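Local coordinates for uncharacterized protein (Bacillus cereus, PDB 5F2H) that is of unknown function but may act as a hydrolase, joining an alpha/beta-hydrolase domain to an all-helical N-terminal domain, at residues I47-Y52 against F77-E82; A55-L60 against D87-P92; E63-M68 against H94-F99; A71-G76 against H100-L105. All blocks are in the same frame, centred on the assembly; numbering follows the deposited sequence.

Contact 1: residues I47-Y52 against F77-E82; sequences IYNFKY and FWYGNE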
loop_
_atom_site.group_PDB
_atom_site.type_symbol
_atom_site.label_atom_id
_atom_site.label_comp_id
_atom_site.label_asym_id
_atom_site.label_seq_id
_atom_site.Cartn_x
_atom_site.Cartn_y
_atom_site.Cartn_z
ATOM N N ILE B 47 -25.711 25.818 -15.824
ATOM C CA ILE B 47 -27.034 25.267 -16.130
ATOM C C ILE B 47 -28.000 26.399 -16.478
ATOM O O ILE B 47 -28.780 26.282 -17.431
ATOM C CB ILE B 47 -27.573 24.405 -14.989
ATOM C CG1 ILE B 47 -26.682 23.175 -14.821
ATOM C CG2 ILE B 47 -28.984 23.923 -15.288
ATOM C CD1 ILE B 47 -27.046 22.328 -13.625
ATOM N N TYR B 48 -27.964 27.493 -15.727
ATOM C CA TYR B 48 -28.844 28.623 -16.042
ATOM C C TYR B 48 -28.504 29.255 -17.368
ATOM O O TYR B 48 -29.405 29.660 -18.097
ATOM C CB TYR B 48 -28.839 29.719 -14.971
ATOM C CG TYR B 48 -29.614 29.379 -13.721
ATOM C CD1 TYR B 48 -30.988 29.548 -13.683
ATOM C CD2 TYR B 48 -28.979 28.953 -12.568
ATOM C CE1 TYR B 48 -31.711 29.274 -12.546
ATOM C CE2 TYR B 48 -29.698 28.669 -11.419
ATOM C CZ TYR B 48 -31.062 28.840 -11.411
ATOM O OH TYR B 48 -31.793 28.564 -10.280
ATOM N N ASN B 49 -27.211 29.374 -17.669
ATOM C CA ASN B 49 -26.799 29.983 -18.909
ATOM C C ASN B 49 -27.456 29.179 -19.991
ATOM O O ASN B 49 -28.164 29.737 -20.827
ATOM C CB ASN B 49 -25.281 30.007 -19.055
ATOM C CG ASN B 49 -24.824 30.732 -20.307
ATOM O OD1 ASN B 49 -25.598 31.418 -20.976
ATOM N ND2 ASN B 49 -23.545 30.620 -20.603
ATOM N N PHE B 50 -27.274 27.861 -19.964
ATOM C CA PHE B 50 -27.923 27.014 -20.979
ATOM C C PHE B 50 -29.425 27.261 -21.075
ATOM O O PHE B 50 -29.958 27.448 -22.178
ATOM C CB PHE B 50 -27.635 25.537 -20.762
ATOM C CG PHE B 50 -26.321 25.073 -21.345
ATOM C CD1 PHE B 50 -25.105 25.437 -20.784
ATOM C CD2 PHE B 50 -26.312 24.185 -22.406
ATOM C CE1 PHE B 50 -23.905 24.999 -21.331
ATOM C CE2 PHE B 50 -25.117 23.730 -22.939
ATOM C CZ PHE B 50 -23.911 24.145 -22.406
ATOM N N LYS B 51 -30.094 27.336 -19.934
ATOM C CA LYS B 51 -31.539 27.559 -19.952
ATOM C C LYS B 51 -31.991 28.851 -20.626
ATOM O O LYS B 51 -32.765 28.806 -21.583
ATOM C CB LYS B 51 -32.158 27.444 -18.555
ATOM C CG LYS B 51 -32.123 26.043 -17.982
ATOM C CD LYS B 51 -32.771 25.970 -16.615
ATOM C CE LYS B 51 -32.731 24.535 -16.093
ATOM N NZ LYS B 51 -33.452 24.339 -14.803
ATOM N N TYR B 52 -31.508 29.994 -20.162
ATOM C CA TYR B 52 -31.958 31.239 -20.770
ATOM C C TYR B 52 -31.437 31.446 -22.197
ATOM O O TYR B 52 -32.097 32.089 -23.007
ATOM C CB TYR B 52 -31.687 32.460 -19.887
ATOM C CG TYR B 52 -30.244 32.855 -19.686
ATOM C CD1 TYR B 52 -29.557 33.559 -20.669
ATOM C CD2 TYR B 52 -29.605 32.640 -18.472
ATOM C CE1 TYR B 52 -28.241 33.963 -20.475
ATOM C CE2 TYR B 52 -28.304 33.064 -18.261
ATOM C CZ TYR B 52 -27.627 33.716 -19.269
ATOM O OH TYR B 52 -26.325 34.108 -19.096
ATOM N N PHE B 77 -25.097 35.033 -9.650
ATOM C CA PHE B 77 -24.010 34.584 -10.511
ATOM C C PHE B 77 -23.706 35.663 -11.540
ATOM O O PHE B 77 -24.438 36.649 -11.645
ATOM C CB PHE B 77 -24.364 33.321 -11.286
ATOM C CG PHE B 77 -24.778 32.162 -10.433
ATOM C CD1 PHE B 77 -23.890 31.603 -9.527
ATOM C CD2 PHE B 77 -25.968 31.506 -10.689
ATOM C CE1 PHE B 77 -24.233 30.481 -8.803
ATOM C CE2 PHE B 77 -26.323 30.394 -9.967
ATOM C CZ PHE B 77 -25.457 29.878 -9.020
ATOM N N TRP B 78 -22.639 35.473 -12.314
ATOM C CA TRP B 78 -22.273 36.439 -13.367
ATOM C C TRP B 78 -21.674 35.698 -14.561
ATOM O O TRP B 78 -21.165 34.595 -14.403
ATOM C CB TRP B 78 -21.260 37.480 -12.857
ATOM C CG TRP B 78 -19.942 36.901 -12.543
ATOM C CD1 TRP B 78 -19.499 36.457 -11.340
ATOM C CD2 TRP B 78 -18.888 36.657 -13.473
ATOM N NE1 TRP B 78 -18.218 35.977 -11.451
ATOM C CE2 TRP B 78 -17.829 36.075 -12.761
ATOM C CE3 TRP B 78 -18.743 36.867 -14.849
ATOM C CZ2 TRP B 78 -16.646 35.686 -13.380
ATOM C CZ3 TRP B 78 -17.578 36.482 -15.454
ATOM C CH2 TRP B 78 -16.538 35.909 -14.719
ATOM N N TYR B 79 -21.712 36.330 -15.734
ATOM C CA TYR B 79 -21.163 35.758 -16.964
ATOM C C TYR B 79 -20.334 36.800 -17.708
ATOM O O TYR B 79 -20.459 37.998 -17.458
ATOM C CB TYR B 79 -22.283 35.255 -17.849
ATOM C CG TYR B 79 -23.177 34.267 -17.131
ATOM C CD1 TYR B 79 -22.859 32.927 -17.085
ATOM C CD2 TYR B 79 -24.321 34.683 -16.479
ATOM C CE1 TYR B 79 -23.661 32.025 -16.413
ATOM C CE2 TYR B 79 -25.133 33.787 -15.827
ATOM C CZ TYR B 79 -24.801 32.454 -15.797
ATOM O OH TYR B 79 -25.624 31.555 -15.138
ATOM N N GLY B 80 -19.473 36.337 -18.617
ATOM C CA GLY B 80 -18.585 37.217 -19.409
ATOM C C GLY B 80 -19.279 38.384 -20.075
ATOM O O GLY B 80 -20.361 38.250 -20.631
ATOM N N ASN B 81 -18.635 39.540 -20.048
ATOM C CA ASN B 81 -19.221 40.717 -20.639
ATOM C C ASN B 81 -19.327 40.540 -22.120
ATOM O O ASN B 81 -20.392 40.764 -22.694
ATOM C CB ASN B 81 -18.358 41.939 -20.380
ATOM C CG ASN B 81 -18.909 43.192 -21.042
ATOM O OD1 ASN B 81 -20.115 43.371 -21.177
ATOM N ND2 ASN B 81 -18.021 44.091 -21.400
ATOM N N GLU B 82 -18.213 40.146 -22.741
ATOM C CA GLU B 82 -18.172 39.965 -24.192
ATOM C C GLU B 82 -19.240 38.963 -24.609
ATOM O O GLU B 82 -20.010 39.212 -25.525
ATOM C CB GLU B 82 -16.773 39.583 -24.665
ATOM C CG GLU B 82 -16.624 39.665 -26.180
ATOM C CD GLU B 82 -15.177 39.626 -26.669
ATOM O OE1 GLU B 82 -14.231 39.741 -25.842
ATOM O OE2 GLU B 82 -14.993 39.568 -27.909
#
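Y52 turns the edge of its ring toward the face of Y79, a T-shaped aromatic pair that ties helix 44-58 of the TPR-like N-terminal domain to the loop leading into helix 81-86. The centroids are 5.8 Å apart and the planes stand at 76°. The phenol end leads, with Y52 OH over the Y79 ring and offset toward its rim; a chi1 of 68°, with CG between the backbone N and the carbonyl carbon, swings the ring to the Y79 side of the helix.

Apolar contacts fill in beside the pair. N49 CB rests obliquely on the Y79 ring, 3.7 Å from Y79 CE1, and Y48 crosses F77 at about a right angle, with Y48 CD2 4.0 Å from F77 CE2. The second subunit lies next to this contact, and its F170 packs on Y79.

Polar ends look outside the two segments. Y48 OH is hydrogen-bonded to E70 OE2, and Y79 OH, bonded to A45 O, lies 3.7 Å from Y48 CB.

Contact 2: residues A55-L60 against D87-P92; sequences ASAAGL and DDDLKP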
loop_
_atom_site.group_PDB
_atom_site.type_symbol
_atom_site.label_atom_id
_atom_site.label_comp_id
_atom_site.label_asym_id
_atom_site.label_seq_id
_atom_site.Cartn_x
_atom_site.Cartn_y
_atom_site.Cartn_z
ATOM N N ALA B 55 -33.769 29.534 -24.275
ATOM C CA ALA B 55 -35.057 30.204 -24.245
ATOM C C ALA B 55 -35.047 31.333 -25.238
ATOM O O ALA B 55 -35.898 31.397 -26.128
ATOM C CB ALA B 55 -35.359 30.737 -22.858
ATOM N N SER B 56 -34.051 32.215 -25.095
ATOM C CA SER B 56 -33.920 33.379 -25.974
ATOM C C SER B 56 -33.773 32.965 -27.427
ATOM O O SER B 56 -34.440 33.506 -28.297
ATOM C CB SER B 56 -32.754 34.252 -25.553
ATOM O OG SER B 56 -32.679 35.402 -26.382
ATOM N N ALA B 57 -32.947 31.966 -27.683
ATOM C CA ALA B 57 -32.766 31.493 -29.052
ATOM C C ALA B 57 -34.082 30.979 -29.629
ATOM O O ALA B 57 -34.476 31.363 -30.724
ATOM C CB ALA B 57 -31.733 30.397 -29.081
ATOM N N ALA B 58 -34.774 30.131 -28.877
ATOM C CA ALA B 58 -36.057 29.586 -29.328
ATOM C C ALA B 58 -37.136 30.650 -29.596
ATOM O O ALA B 58 -38.086 30.401 -30.343
ATOM C CB ALA B 58 -36.579 28.570 -28.318
ATOM N N GLY B 59 -37.023 31.805 -28.954
ATOM C CA GLY B 59 -37.985 32.886 -29.140
ATOM C C GLY B 59 -38.819 33.128 -27.911
ATOM O O GLY B 59 -39.757 33.913 -27.950
ATOM N N LEU B 60 -38.501 32.433 -26.822
ATOM C CA LEU B 60 -39.226 32.559 -25.559
ATOM C C LEU B 60 -38.509 33.618 -24.767
ATOM O O LEU B 60 -37.837 33.342 -23.778
ATOM C CB LEU B 60 -39.175 31.245 -24.801
ATOM C CG LEU B 60 -39.733 30.049 -25.536
ATOM C CD1 LEU B 60 -39.607 28.819 -24.650
ATOM C CD2 LEU B 60 -41.184 30.328 -25.886
ATOM N N ASP B 87 -23.257 37.307 -27.690
ATOM C CA ASP B 87 -23.840 36.018 -28.055
ATOM C C ASP B 87 -25.066 36.334 -28.895
ATOM O O ASP B 87 -25.889 37.154 -28.511
ATOM C CB ASP B 87 -24.205 35.175 -26.837
ATOM C CG ASP B 87 -24.632 33.742 -27.208
ATOM O OD1 ASP B 87 -24.246 33.267 -28.302
ATOM O OD2 ASP B 87 -25.306 33.064 -26.386
ATOM N N ASP B 88 -25.148 35.725 -30.074
ATOM C CA ASP B 88 -26.272 35.946 -30.996
ATOM C C ASP B 88 -27.608 35.478 -30.414
ATOM O O ASP B 88 -28.625 36.161 -30.548
ATOM C CB ASP B 88 -25.985 35.234 -32.320
ATOM C CG ASP B 88 -24.761 35.809 -33.045
ATOM O OD1 ASP B 88 -24.765 37.015 -33.401
ATOM O OD2 ASP B 88 -23.836 35.024 -33.345
ATOM N N ASP B 89 -27.586 34.343 -29.726
ATOM C CA ASP B 89 -28.796 33.804 -29.126
ATOM C C ASP B 89 -29.462 34.750 -28.134
ATOM O O ASP B 89 -30.656 34.600 -27.847
ATOM C CB ASP B 89 -28.520 32.451 -28.447
ATOM C CG ASP B 89 -28.184 31.340 -29.440
ATOM O OD1 ASP B 89 -28.245 31.577 -30.676
ATOM O OD2 ASP B 89 -27.874 30.223 -28.962
ATOM N N LEU B 90 -28.698 35.714 -27.622
ATOM C CA LEU B 90 -29.209 36.674 -26.652
ATOM C C LEU B 90 -29.658 38.012 -27.230
ATOM O O LEU B 90 -30.203 38.849 -26.505
ATOM C CB LEU B 90 -28.117 36.966 -25.626
ATOM C CG LEU B 90 -27.609 35.833 -24.746
ATOM C CD1 LEU B 90 -26.395 36.301 -23.964
ATOM C CD2 LEU B 90 -28.693 35.337 -23.804
ATOM N N LYS B 91 -29.464 38.225 -28.523
ATOM C CA LYS B 91 -29.840 39.506 -29.116
ATOM C C LYS B 91 -31.307 39.930 -28.835
ATOM O O LYS B 91 -31.569 41.089 -28.512
ATOM C CB LYS B 91 -29.512 39.540 -30.618
ATOM C CG LYS B 91 -29.619 40.937 -31.213
ATOM C CD LYS B 91 -29.257 41.021 -32.686
ATOM C CE LYS B 91 -29.335 42.474 -33.151
ATOM N NZ LYS B 91 -29.017 42.665 -34.593
ATOM N N PRO B 92 -32.256 38.981 -28.907
ATOM C CA PRO B 92 -33.675 39.296 -28.659
ATOM C C PRO B 92 -33.981 39.914 -27.300
ATOM O O PRO B 92 -35.098 40.391 -27.078
ATOM C CB PRO B 92 -34.358 37.939 -28.729
ATOM C CG PRO B 92 -33.462 37.112 -29.547
ATOM C CD PRO B 92 -32.069 37.572 -29.286
#
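S56 hands its hydroxyl to the backbone of D89: the OG to D89 O hydrogen bond measures 2.6 Å and comes in the carbonyl plane, at a C=O...donor angle of 147°. With OG anti to the backbone N (chi1 -178°), the serine reaches out from helix 44-58 and also touches the P92 ring, whose CD is 3.7 Å from S56 OG. This buried hydroxyl therefore has a carbonyl acceptor, and A64 of helix 61-74 packs against the same residue.

At A57 the two backbones come close, with A57 CA 4.6 Å from D89 CA. The methyl of A57 lies against the D89 carboxylate group, CB to CG 3.7 Å.

Beyond A57 the helix ends. G59 takes a positive phi of 111°, and two bonds turn back into the last turn, one of them weak, making a Schellman motif; L60 then serves as N-cap of helix 61-74. A short turn linking two successive helices is consistent with the helical hairpins of a TPR-like domain, here with the loop after helix 81-86 fastened against the end of the first of the two.

Contact 3: residues E63-M68 against H94-F99; sequences EAMHVM and HKFEEF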
loop_
_atom_site.group_PDB
_atom_site.type_symbol
_atom_site.label_atom_id
_atom_site.label_comp_id
_atom_site.label_asym_id
_atom_site.label_seq_id
_atom_site.Cartn_x
_atom_site.Cartn_y
_atom_site.Cartn_z
ATOM N N GLU B 63 -39.666 34.033 -20.988
ATOM C CA GLU B 63 -39.137 32.953 -20.175
ATOM C C GLU B 63 -37.682 33.273 -19.861
ATOM O O GLU B 63 -37.298 33.357 -18.695
ATOM C CB GLU B 63 -39.258 31.593 -20.885
ATOM C CG GLU B 63 -40.686 31.099 -21.097
ATOM C CD GLU B 63 -41.564 32.009 -21.951
ATOM O OE1 GLU B 63 -41.068 33.002 -22.527
ATOM O OE2 GLU B 63 -42.780 31.725 -22.048
ATOM N N ALA B 64 -36.900 33.512 -20.914
ATOM C CA ALA B 64 -35.476 33.844 -20.784
ATOM C C ALA B 64 -35.193 34.951 -19.766
ATOM O O ALA B 64 -34.315 34.796 -18.927
ATOM C CB ALA B 64 -34.903 34.234 -22.131
HETATM N N MSE B 65 -35.960 36.037 -19.800
HETATM C CA MSE B 65 -35.741 37.148 -18.858
HETATM C C MSE B 65 -35.809 36.761 -17.403
HETATM O O MSE B 65 -34.928 37.170 -16.646
HETATM C CB MSE B 65 -36.652 38.344 -19.109
HETATM C CG MSE B 65 -36.070 39.289 -20.158
HETATM SE SE MSE B 65 -34.130 39.470 -19.953
HETATM C CE MSE B 65 -34.165 41.070 -18.815
ATOM N N HIS B 66 -36.836 36.013 -16.978
ATOM C CA HIS B 66 -36.910 35.606 -15.560
ATOM C C HIS B 66 -35.875 34.516 -15.208
ATOM O O HIS B 66 -35.432 34.411 -14.064
ATOM C CB HIS B 66 -38.324 35.313 -15.060
ATOM C CG HIS B 66 -39.102 34.382 -15.923
ATOM N ND1 HIS B 66 -40.085 34.816 -16.787
ATOM C CD2 HIS B 66 -39.027 33.041 -16.078
ATOM C CE1 HIS B 66 -40.604 33.776 -17.414
ATOM N NE2 HIS B 66 -39.973 32.689 -17.010
ATOM N N VAL B 67 -35.448 33.737 -16.200
ATOM C CA VAL B 67 -34.429 32.717 -15.971
ATOM C C VAL B 67 -33.171 33.507 -15.655
ATOM O O VAL B 67 -32.522 33.280 -14.647
ATOM C CB VAL B 67 -34.200 31.826 -17.204
ATOM C CG1 VAL B 67 -33.068 30.834 -16.963
ATOM C CG2 VAL B 67 -35.459 31.070 -17.556
HETATM N N MSE B 68 -32.873 34.473 -16.520
HETATM C CA MSE B 68 -31.718 35.347 -16.372
HETATM C C MSE B 68 -31.793 36.026 -15.036
HETATM O O MSE B 68 -30.872 35.895 -14.225
HETATM C CB MSE B 68 -31.717 36.333 -17.534
HETATM C CG MSE B 68 -30.325 36.872 -17.798
HETATM SE SE MSE B 68 -30.194 37.531 -19.648
HETATM C CE MSE B 68 -28.259 37.886 -19.628
ATOM N N HIS B 94 -31.904 42.420 -25.885
ATOM C CA HIS B 94 -31.417 43.822 -25.809
ATOM C C HIS B 94 -32.530 44.861 -25.732
ATOM O O HIS B 94 -32.309 45.976 -25.265
ATOM C CB HIS B 94 -30.466 44.190 -26.956
ATOM C CG HIS B 94 -29.278 43.291 -27.055
ATOM N ND1 HIS B 94 -29.079 42.432 -28.112
ATOM C CD2 HIS B 94 -28.254 43.074 -26.203
ATOM C CE1 HIS B 94 -27.943 41.779 -27.940
ATOM N NE2 HIS B 94 -27.431 42.139 -26.780
ATOM N N LYS B 95 -33.721 44.499 -26.195
ATOM C CA LYS B 95 -34.848 45.413 -26.141
ATOM C C LYS B 95 -35.138 45.751 -24.690
ATOM O O LYS B 95 -35.372 46.904 -24.354
ATOM C CB LYS B 95 -36.112 44.760 -26.691
ATOM C CG LYS B 95 -36.042 44.235 -28.105
ATOM C CD LYS B 95 -37.333 43.493 -28.404
ATOM C CE LYS B 95 -37.302 42.791 -29.747
ATOM N NZ LYS B 95 -38.521 41.962 -29.962
ATOM N N PHE B 96 -35.070 44.741 -23.828
ATOM C CA PHE B 96 -35.393 44.912 -22.408
ATOM C C PHE B 96 -34.389 45.714 -21.589
ATOM O O PHE B 96 -33.180 45.558 -21.744
ATOM C CB PHE B 96 -35.615 43.546 -21.757
ATOM C CG PHE B 96 -36.643 42.710 -22.456
ATOM C CD1 PHE B 96 -37.991 42.913 -22.229
ATOM C CD2 PHE B 96 -36.260 41.709 -23.335
ATOM C CE1 PHE B 96 -38.942 42.141 -22.877
ATOM C CE2 PHE B 96 -37.202 40.936 -23.991
ATOM C CZ PHE B 96 -38.545 41.147 -23.759
ATOM N N GLU B 97 -34.910 46.581 -20.719
ATOM C CA GLU B 97 -34.068 47.391 -19.853
ATOM C C GLU B 97 -33.525 46.498 -18.743
ATOM O O GLU B 97 -32.383 46.654 -18.314
ATOM C CB GLU B 97 -34.809 48.620 -19.294
ATOM C CG GLU B 97 -36.045 48.340 -18.436
ATOM C CD GLU B 97 -36.729 49.606 -17.901
ATOM O OE1 GLU B 97 -37.949 49.564 -17.599
ATOM O OE2 GLU B 97 -36.058 50.660 -17.810
ATOM N N GLU B 98 -34.326 45.531 -18.305
ATOM C CA GLU B 98 -33.869 44.622 -17.259
ATOM C C GLU B 98 -32.610 43.928 -17.747
ATOM O O GLU B 98 -31.743 43.578 -16.956
ATOM C CB GLU B 98 -34.928 43.571 -16.824
ATOM C CG GLU B 98 -36.158 44.045 -16.021
ATOM C CD GLU B 98 -37.203 44.832 -16.801
ATOM O OE1 GLU B 98 -37.130 44.909 -18.051
ATOM O OE2 GLU B 98 -38.149 45.334 -16.151
ATOM N N PHE B 99 -32.516 43.728 -19.059
ATOM C CA PHE B 99 -31.352 43.078 -19.637
ATOM C C PHE B 99 -30.097 43.902 -19.422
ATOM O O PHE B 99 -29.062 43.356 -19.064
ATOM C CB PHE B 99 -31.548 42.804 -21.124
ATOM C CG PHE B 99 -30.368 42.139 -21.767
ATOM C CD1 PHE B 99 -30.234 40.764 -21.725
ATOM C CD2 PHE B 99 -29.398 42.883 -22.413
ATOM C CE1 PHE B 99 -29.148 40.147 -22.321
ATOM C CE2 PHE B 99 -28.306 42.272 -22.996
ATOM C CZ PHE B 99 -28.180 40.905 -22.953
#
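M65, a selenomethionine, is the bump here, pushed from helix 61-74 into the hollow that F96, E98 and F99 form at the start of helix 97-115. The bends at chi2 and chi3 turn SE aside from the line of CB and CG and carry CE on toward the start of helix 97-115. One flank of the hollow is the F96 ring: M65 CG sits over its face as a CH-pi contact, 4.2 Å from the centroid and 20° off the ring normal, and SE follows obliquely in a Met-aromatic contact. The two side chains slide past one another in opposite directions. Deeper in, the terminal methyl lodges where the helix begins, with M65 CE 3.9 Å from F99 CB, and M65 crosses E98 at about a right angle near its CB.

One turn on, M68, also selenomethionine, makes the second bump. Extended beyond CG, it brings SE and CE obliquely against the CD1-CE1 side of the F99 ring, CE lying 3.6 Å from F99 CE1 and SE making a Met-aromatic contact. M65 SE lies near the F99 ring plane at the edge. L93 packs on M65, M68 and F99 as well.

No hydrogen bond or salt bridge crosses here. The join rests on dispersion and Met-aromatic contacts, with selenium standing in the model where the natural methionine has sulfur, so it depends on shape and burial more than on directional bonds.

Contact 4: residues A71-G76 against H100-L105; sequences AIIEKG and HQMVQL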
loop_
_atom_site.group_PDB
_atom_site.type_symbol
_atom_site.label_atom_id
_atom_site.label_comp_id
_atom_site.label_asym_id
_atom_site.label_seq_id
_atom_site.Cartn_x
_atom_site.Cartn_y
_atom_site.Cartn_z
ATOM N N ALA B 71 -30.959 33.675 -11.986
ATOM C CA ALA B 71 -29.530 33.395 -11.990
ATOM C C ALA B 71 -28.660 34.529 -11.482
ATOM O O ALA B 71 -27.833 34.348 -10.588
ATOM C CB ALA B 71 -29.101 33.071 -13.410
ATOM N N ILE B 72 -28.850 35.699 -12.073
ATOM C CA ILE B 72 -28.061 36.859 -11.731
ATOM C C ILE B 72 -28.554 37.625 -10.518
ATOM O O ILE B 72 -27.760 38.017 -9.666
ATOM C CB ILE B 72 -28.002 37.799 -12.924
ATOM C CG1 ILE B 72 -27.448 37.030 -14.118
ATOM C CG2 ILE B 72 -27.125 39.004 -12.603
ATOM C CD1 ILE B 72 -27.472 37.800 -15.414
ATOM N N ILE B 73 -29.856 37.846 -10.430
ATOM C CA ILE B 73 -30.398 38.578 -9.303
ATOM C C ILE B 73 -30.463 37.715 -8.052
ATOM O O ILE B 73 -29.678 37.891 -7.119
ATOM C CB ILE B 73 -31.815 39.120 -9.600
ATOM C CG1 ILE B 73 -31.804 40.000 -10.851
ATOM C CG2 ILE B 73 -32.367 39.880 -8.402
ATOM C CD1 ILE B 73 -30.870 41.188 -10.755
ATOM N N GLU B 74 -31.356 36.738 -8.081
ATOM C CA GLU B 74 -31.591 35.861 -6.949
ATOM C C GLU B 74 -30.396 35.019 -6.517
ATOM O O GLU B 74 -30.072 34.970 -5.331
ATOM C CB GLU B 74 -32.813 34.976 -7.230
ATOM C CG GLU B 74 -34.099 35.757 -7.546
ATOM C CD GLU B 74 -34.580 36.662 -6.402
ATOM O OE1 GLU B 74 -34.123 36.499 -5.250
ATOM O OE2 GLU B 74 -35.441 37.531 -6.649
ATOM N N LYS B 75 -29.730 34.360 -7.454
ATOM C CA LYS B 75 -28.583 33.537 -7.082
ATOM C C LYS B 75 -27.232 34.229 -7.118
ATOM O O LYS B 75 -26.247 33.681 -6.654
ATOM C CB LYS B 75 -28.593 32.228 -7.852
ATOM C CG LYS B 75 -29.740 31.353 -7.380
ATOM C CD LYS B 75 -29.744 29.994 -8.047
ATOM C CE LYS B 75 -30.747 29.068 -7.370
ATOM N NZ LYS B 75 -32.134 29.607 -7.369
ATOM N N GLY B 76 -27.206 35.460 -7.619
ATOM C CA GLY B 76 -25.976 36.246 -7.686
ATOM C C GLY B 76 -24.826 35.762 -8.565
ATOM O O GLY B 76 -23.675 36.050 -8.251
ATOM N N HIS B 100 -30.181 45.212 -19.634
ATOM C CA HIS B 100 -29.008 46.072 -19.441
ATOM C C HIS B 100 -28.611 46.060 -17.976
ATOM O O HIS B 100 -27.429 46.129 -17.658
ATOM C CB HIS B 100 -29.227 47.488 -19.980
ATOM C CG HIS B 100 -29.546 47.515 -21.443
ATOM N ND1 HIS B 100 -30.805 47.802 -21.923
ATOM C CD2 HIS B 100 -28.818 47.130 -22.518
ATOM C CE1 HIS B 100 -30.810 47.688 -23.238
ATOM N NE2 HIS B 100 -29.621 47.266 -23.623
ATOM N N GLN B 101 -29.599 45.939 -17.093
ATOM C CA GLN B 101 -29.342 45.873 -15.663
ATOM C C GLN B 101 -28.464 44.677 -15.323
ATOM O O GLN B 101 -27.555 44.759 -14.488
ATOM C CB GLN B 101 -30.647 45.680 -14.909
ATOM C CG GLN B 101 -30.454 45.486 -13.410
ATOM C CD GLN B 101 -31.746 45.156 -12.707
ATOM O OE1 GLN B 101 -32.790 44.999 -13.343
ATOM N NE2 GLN B 101 -31.679 45.013 -11.393
HETATM N N MSE B 102 -28.785 43.542 -15.927
HETATM C CA MSE B 102 -28.024 42.338 -15.665
HETATM C C MSE B 102 -26.646 42.494 -16.218
HETATM O O MSE B 102 -25.671 42.228 -15.525
HETATM C CB MSE B 102 -28.793 41.109 -16.069
HETATM C CG MSE B 102 -29.592 40.768 -14.815
HETATM SE SE MSE B 102 -31.243 39.930 -15.410
HETATM C CE MSE B 102 -32.301 41.315 -14.475
ATOM N N VAL B 103 -26.550 42.959 -17.456
ATOM C CA VAL B 103 -25.254 43.175 -18.099
ATOM C C VAL B 103 -24.326 43.959 -17.184
ATOM O O VAL B 103 -23.218 43.530 -16.853
ATOM C CB VAL B 103 -25.417 43.990 -19.393
ATOM C CG1 VAL B 103 -24.076 44.495 -19.909
ATOM C CG2 VAL B 103 -26.145 43.189 -20.457
ATOM N N GLN B 104 -24.822 45.092 -16.723
ATOM C CA GLN B 104 -24.022 45.938 -15.877
ATOM C C GLN B 104 -23.710 45.257 -14.554
ATOM O O GLN B 104 -22.635 45.442 -13.992
ATOM C CB GLN B 104 -24.721 47.259 -15.579
ATOM C CG GLN B 104 -23.686 48.341 -15.451
ATOM C CD GLN B 104 -23.040 48.562 -16.813
ATOM O OE1 GLN B 104 -23.702 48.385 -17.847
ATOM N NE2 GLN B 104 -21.779 48.975 -16.834
ATOM N N LEU B 105 -24.670 44.509 -14.035
ATOM C CA LEU B 105 -24.471 43.841 -12.779
ATOM C C LEU B 105 -23.381 42.806 -12.937
ATOM O O LEU B 105 -22.495 42.720 -12.094
ATOM C CB LEU B 105 -25.791 43.272 -12.264
ATOM C CG LEU B 105 -25.799 42.591 -10.896
ATOM C CD1 LEU B 105 -25.131 43.433 -9.816
ATOM C CD2 LEU B 105 -27.243 42.253 -10.531
#
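I72 and M102 mark the closest approach of two helices that run in broadly the same sense, their CA atoms 6.7 Å apart where helix 61-74 widens into a pi-type turn near its end. I72 meets M102, a selenomethionine, directly: its CD1 lies 3.6 Å from M102 CB. Of M102 and L105, CD1 touches M102 alone, whereas CG2 sits between M102 CG and L105 CD2, 3.9 Å from the latter.

I73 starts off to the side and then bends inward. With chi1 and chi2 both close to -60°, its CD1 swings round to L105 CD2 at 3.8 Å, crossing it at about a right angle, and CG1 meets the methyl of M102, whose own chain is bent at chi2 and chi3. Q101, extended beyond CG, brings NE2 to 4.0 Å from I73 CD1, again crossing at about a right angle.

No polar bond links the two segments, but R109, further along helix 97-115, donates from NH1 to I72 O, a tie to the last part of helix 61-74. G76, at positive phi, takes the chain on toward F77. Helices 61-74 and 97-115, separated in sequence by the short helix 81-86, thus pack side by side, consistent with the TPR-like family assignment.

All four contacts lie in the helical N-terminal domain, 41 to 52 Å from the chain centre. Centres of contacts 1 and 4, 2 and 3, and 3 and 4 are about 10 Å apart; contact 1 is about 12 Å from 2 and 3. Contacts 2 and 4, about 17 Å between centres, do not touch. Y52 joins contact 1 to contact 2 through L90 (CE1 to CD2 3.6 Å) and to contact 3 through V67; F77 N probably bonds to A71 O of contact 4. Bound Tris, probably from the crystallisation liquor, lies about 3 Å from the N49 side chain and, in contact 2, about 4 Å from that of D89. The probable GxSxG nucleophile elbow belongs to the separate alpha/beta-hydrolase domain.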